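Local coordinates for SorB (Sorangium cellulosum, PDB 6B2V), which forms, through its pyran synthase domain in module nine of the sorangicin pathway, a pyran ring in a polyketide antibiotic, at residues 35-49 against 96-109. Numbering follows the deposited sequence.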
# COMPACT_ATOMS: atom_id res chain seq x y z
N VAL A 35 -3.57 -13.00 -20.42
CA VAL A 35 -2.56 -13.70 -21.11
C VAL A 35 -2.64 -15.20 -20.83
O VAL A 35 -3.02 -15.61 -19.80
CB VAL A 35 -1.25 -13.03 -20.71
CG1 VAL A 35 -0.21 -13.91 -20.15
CG2 VAL A 35 -0.81 -12.07 -21.76
N ALA A 36 -2.33 -16.00 -21.83
CA ALA A 36 -2.47 -17.43 -21.69
C ALA A 36 -1.53 -18.11 -20.73
O ALA A 36 -0.39 -17.79 -20.67
CB ALA A 36 -2.46 -18.10 -23.05
N ASP A 37 -2.07 -19.06 -20.00
CA ASP A 37 -1.40 -19.86 -19.01
C ASP A 37 -2.09 -21.23 -18.90
O ASP A 37 -3.16 -21.45 -19.40
CB ASP A 37 -1.39 -19.18 -17.65
CG ASP A 37 -0.11 -19.39 -16.92
OD1 ASP A 37 0.76 -20.07 -17.38
OD2 ASP A 37 0.05 -18.84 -15.84
N ALA A 38 -1.51 -22.09 -18.08
CA ALA A 38 -1.95 -23.46 -17.90
C ALA A 38 -2.28 -23.91 -16.52
O ALA A 38 -1.98 -23.27 -15.58
CB ALA A 38 -0.84 -24.35 -18.36
N GLU A 39 -2.95 -25.03 -16.42
CA GLU A 39 -3.24 -25.65 -15.15
C GLU A 39 -3.97 -24.95 -13.99
O GLU A 39 -3.66 -25.20 -12.83
CB GLU A 39 -1.95 -26.24 -14.59
CG GLU A 39 -1.01 -26.90 -15.53
CD GLU A 39 0.36 -26.98 -14.90
OE1 GLU A 39 0.61 -28.01 -14.26
OE2 GLU A 39 1.14 -26.00 -15.00
N GLY A 40 -5.04 -24.23 -14.20
CA GLY A 40 -5.59 -23.60 -13.01
C GLY A 40 -4.74 -22.40 -12.59
O GLY A 40 -4.37 -22.20 -11.43
N ARG A 41 -4.35 -21.68 -13.61
CA ARG A 41 -3.63 -20.44 -13.49
C ARG A 41 -4.19 -19.47 -14.47
O ARG A 41 -4.54 -19.81 -15.55
CB ARG A 41 -2.17 -20.59 -13.78
CG ARG A 41 -1.45 -21.23 -12.65
CD ARG A 41 -0.05 -21.66 -13.01
NE ARG A 41 0.55 -20.89 -14.06
CZ ARG A 41 1.78 -20.43 -13.97
NH1 ARG A 41 2.44 -20.67 -12.87
NH2 ARG A 41 2.34 -19.70 -14.93
N ARG A 42 -4.29 -18.24 -14.07
CA ARG A 42 -4.71 -17.17 -14.93
C ARG A 42 -3.68 -16.07 -14.79
O ARG A 42 -3.21 -15.82 -13.74
CB ARG A 42 -6.10 -16.71 -14.59
CG ARG A 42 -7.10 -17.75 -15.04
CD ARG A 42 -8.52 -17.31 -14.97
NE ARG A 42 -8.88 -16.28 -15.90
CZ ARG A 42 -10.09 -15.75 -15.93
NH1 ARG A 42 -11.00 -16.18 -15.10
NH2 ARG A 42 -10.38 -14.79 -16.75
N ALA A 43 -3.38 -15.43 -15.88
CA ALA A 43 -2.34 -14.43 -15.95
C ALA A 43 -2.82 -13.22 -16.68
O ALA A 43 -3.56 -13.30 -17.59
CB ALA A 43 -1.12 -15.02 -16.64
N PHE A 44 -2.38 -12.06 -16.20
CA PHE A 44 -2.72 -10.78 -16.77
C PHE A 44 -1.49 -9.92 -16.93
O PHE A 44 -0.56 -10.11 -16.24
CB PHE A 44 -3.74 -10.03 -15.91
CG PHE A 44 -5.01 -10.76 -15.73
CD1 PHE A 44 -5.09 -11.74 -14.82
CD2 PHE A 44 -6.09 -10.49 -16.50
CE1 PHE A 44 -6.23 -12.46 -14.65
CE2 PHE A 44 -7.24 -11.19 -16.33
CZ PHE A 44 -7.31 -12.18 -15.41
N ALA A 45 -1.54 -8.99 -17.86
CA ALA A 45 -0.42 -8.15 -18.16
C ALA A 45 -0.76 -6.71 -18.47
O ALA A 45 -1.85 -6.42 -18.79
CB ALA A 45 0.36 -8.76 -19.31
N ALA A 46 0.21 -5.84 -18.28
CA ALA A 46 0.15 -4.45 -18.61
C ALA A 46 1.53 -3.95 -19.03
O ALA A 46 2.49 -4.39 -18.55
CB ALA A 46 -0.37 -3.63 -17.43
N VAL A 47 1.56 -2.99 -19.92
CA VAL A 47 2.79 -2.37 -20.34
C VAL A 47 2.78 -0.91 -19.91
O VAL A 47 1.87 -0.25 -20.14
CB VAL A 47 2.91 -2.38 -21.87
CG1 VAL A 47 4.16 -1.67 -22.28
CG2 VAL A 47 2.93 -3.80 -22.36
N PHE A 48 3.85 -0.47 -19.27
CA PHE A 48 4.00 0.88 -18.80
C PHE A 48 5.15 1.54 -19.48
O PHE A 48 6.14 0.95 -19.72
CB PHE A 48 4.22 0.89 -17.31
CG PHE A 48 3.18 0.17 -16.55
CD1 PHE A 48 1.98 0.76 -16.28
CD2 PHE A 48 3.36 -1.11 -16.14
CE1 PHE A 48 1.01 0.10 -15.61
CE2 PHE A 48 2.38 -1.77 -15.46
CZ PHE A 48 1.19 -1.17 -15.20
N ASP A 49 4.94 2.77 -19.87
CA ASP A 49 5.97 3.55 -20.52
C ASP A 49 6.65 4.61 -19.70
O ASP A 49 7.58 5.18 -20.13
CB ASP A 49 5.50 4.12 -21.85
CG ASP A 49 4.45 5.16 -21.71
OD1 ASP A 49 4.15 5.61 -20.63
OD2 ASP A 49 3.90 5.51 -22.72
N ILE A 96 10.90 2.41 -14.30
CA ILE A 96 10.60 2.54 -15.70
C ILE A 96 10.70 3.97 -16.14
O ILE A 96 9.89 4.77 -15.78
CB ILE A 96 9.18 2.07 -15.98
CG1 ILE A 96 9.06 0.60 -15.64
CG2 ILE A 96 8.85 2.23 -17.45
CD1 ILE A 96 7.68 0.05 -15.69
N ARG A 97 11.71 4.24 -16.94
CA ARG A 97 11.97 5.55 -17.45
C ARG A 97 12.38 5.56 -18.91
O ARG A 97 11.74 6.09 -19.73
CB ARG A 97 13.08 6.18 -16.67
CG ARG A 97 13.12 7.69 -16.76
CD ARG A 97 14.40 8.16 -16.13
NE ARG A 97 14.17 8.47 -14.74
CZ ARG A 97 14.65 7.82 -13.69
NH1 ARG A 97 15.44 6.77 -13.83
NH2 ARG A 97 14.28 8.24 -12.49
N ASP A 98 13.50 4.95 -19.18
CA ASP A 98 14.04 4.96 -20.53
C ASP A 98 13.17 4.30 -21.63
O ASP A 98 12.97 4.82 -22.70
CB ASP A 98 15.41 4.28 -20.48
CG ASP A 98 15.42 3.04 -19.57
OD1 ASP A 98 15.37 3.16 -18.32
OD2 ASP A 98 15.46 1.93 -20.11
N ARG A 99 12.65 3.15 -21.29
CA ARG A 99 11.91 2.31 -22.19
C ARG A 99 10.69 1.70 -21.53
O ARG A 99 10.74 1.41 -20.38
CB ARG A 99 12.89 1.20 -22.53
CG ARG A 99 12.38 -0.11 -23.12
CD ARG A 99 13.36 -0.74 -24.09
NE ARG A 99 13.62 0.13 -25.20
CZ ARG A 99 13.17 -0.03 -26.45
NH1 ARG A 99 12.47 -1.07 -26.83
NH2 ARG A 99 13.46 0.90 -27.34
N ALA A 100 9.66 1.38 -22.28
CA ALA A 100 8.50 0.72 -21.73
C ALA A 100 8.82 -0.72 -21.28
O ALA A 100 9.76 -1.29 -21.70
CB ALA A 100 7.38 0.68 -22.69
N CYS A 101 8.01 -1.26 -20.36
CA CYS A 101 8.17 -2.59 -19.82
C CYS A 101 6.84 -3.24 -19.52
O CYS A 101 5.92 -2.61 -19.10
CB CYS A 101 8.97 -2.51 -18.53
SG CYS A 101 9.74 -4.03 -17.91
N GLU A 102 6.79 -4.54 -19.69
CA GLU A 102 5.60 -5.26 -19.37
C GLU A 102 5.69 -5.82 -17.97
O GLU A 102 6.70 -6.20 -17.55
CB GLU A 102 5.42 -6.42 -20.34
CG GLU A 102 4.23 -7.32 -20.08
CD GLU A 102 4.26 -8.69 -20.78
OE1 GLU A 102 4.98 -9.59 -20.40
OE2 GLU A 102 3.51 -8.89 -21.66
N LEU A 103 4.58 -5.80 -17.26
CA LEU A 103 4.47 -6.40 -15.95
C LEU A 103 3.38 -7.44 -16.03
O LEU A 103 2.36 -7.17 -16.58
CB LEU A 103 4.12 -5.35 -14.91
CG LEU A 103 4.46 -5.60 -13.48
CD1 LEU A 103 5.90 -5.92 -13.28
CD2 LEU A 103 4.11 -4.39 -12.67
N ARG A 104 3.64 -8.60 -15.48
CA ARG A 104 2.71 -9.70 -15.49
C ARG A 104 2.39 -10.17 -14.11
O ARG A 104 3.22 -10.14 -13.30
CB ARG A 104 3.29 -10.86 -16.30
CG ARG A 104 2.35 -12.02 -16.47
CD ARG A 104 2.99 -13.20 -17.18
NE ARG A 104 3.60 -12.85 -18.45
CZ ARG A 104 4.47 -13.64 -19.07
NH1 ARG A 104 4.83 -14.76 -18.51
NH2 ARG A 104 4.99 -13.31 -20.22
N VAL A 105 1.13 -10.52 -13.87
CA VAL A 105 0.74 -11.04 -12.60
C VAL A 105 0.07 -12.37 -12.84
O VAL A 105 -0.82 -12.44 -13.61
CB VAL A 105 -0.17 -10.06 -11.82
CG1 VAL A 105 -1.39 -9.69 -12.61
CG2 VAL A 105 -0.58 -10.63 -10.50
N VAL A 106 0.52 -13.38 -12.16
CA VAL A 106 0.00 -14.73 -12.27
C VAL A 106 -0.73 -15.13 -11.00
O VAL A 106 -0.23 -14.97 -9.94
CB VAL A 106 1.16 -15.71 -12.53
CG1 VAL A 106 0.67 -17.15 -12.64
CG2 VAL A 106 1.87 -15.35 -13.78
N LEU A 107 -1.93 -15.66 -11.15
CA LEU A 107 -2.74 -16.10 -10.06
C LEU A 107 -2.83 -17.60 -10.06
O LEU A 107 -3.09 -18.13 -11.06
CB LEU A 107 -4.14 -15.55 -10.22
CG LEU A 107 -4.28 -14.05 -10.38
CD1 LEU A 107 -5.75 -13.68 -10.56
CD2 LEU A 107 -3.72 -13.37 -9.15
N SER A 108 -2.62 -18.23 -8.94
CA SER A 108 -2.68 -19.67 -8.81
C SER A 108 -3.51 -20.08 -7.59
O SER A 108 -3.64 -19.36 -6.68
CB SER A 108 -1.30 -20.23 -8.70
OG SER A 108 -0.65 -19.72 -7.58
N ASP A 109 -4.07 -21.27 -7.62
CA ASP A 109 -4.93 -21.71 -6.55
C ASP A 109 -4.19 -21.83 -5.23
O ASP A 109 -3.12 -22.27 -5.18
CB ASP A 109 -5.59 -23.06 -6.89
CG ASP A 109 -6.65 -22.94 -7.96
OD1 ASP A 109 -6.72 -21.95 -8.71
OD2 ASP A 109 -7.41 -23.91 -8.10
O HOH W 1 -2.87 -23.42 -9.74
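Phe44 and Val105 bond reciprocally, Val105 N to Phe44 O at 2.9 Å with an N-H...O angle of 168°. The same two-bond exchange recurs at Arg42 with Leu107, Ala46 with Leu103 and Phe48 with Cys101, eight backbone bonds in all. With the axes of strands 41-48 and 101-109 at 158°, this defines a regular antiparallel pairing. Beyond Arg42, a water donates to Gly40 O and accepts from Asp109 N.

On the face carrying Arg41, Ala43, Ala45 and Val47, a salt bridge within segment 35-49 has Arg41 NH2 donating to Asp37 OD1 at 2.9 Å, the carboxylate at the guanidinium edge. A bend at chi3 (27°) turns that guanidinium so that its contact across to the other strand is Val106 CG1, over the centre of one face and 3.7 Å from Arg41 CZ.

The other face is largely aromatic and aliphatic, with Arg42 near one end salt-bridged to Glu34. Phe48 presents its ring edge to Leu103, CE2 to CB at 4.0 Å, while Ile96 CD1 touches Phe48 CB at 3.9 Å; Phe62 completes an edge-to-face pair with Phe48. Phe44 CB rests on Val105 CG1 at 4.1 Å, and helix 64-77 packs against both residues through Ala74.

Within the predicted N-terminal hotdog fold, paired main-chain bonds thus fix the register of these neighbouring strands, while carboxylate and methyl together probably limit rotation of the Arg41 guanidinium.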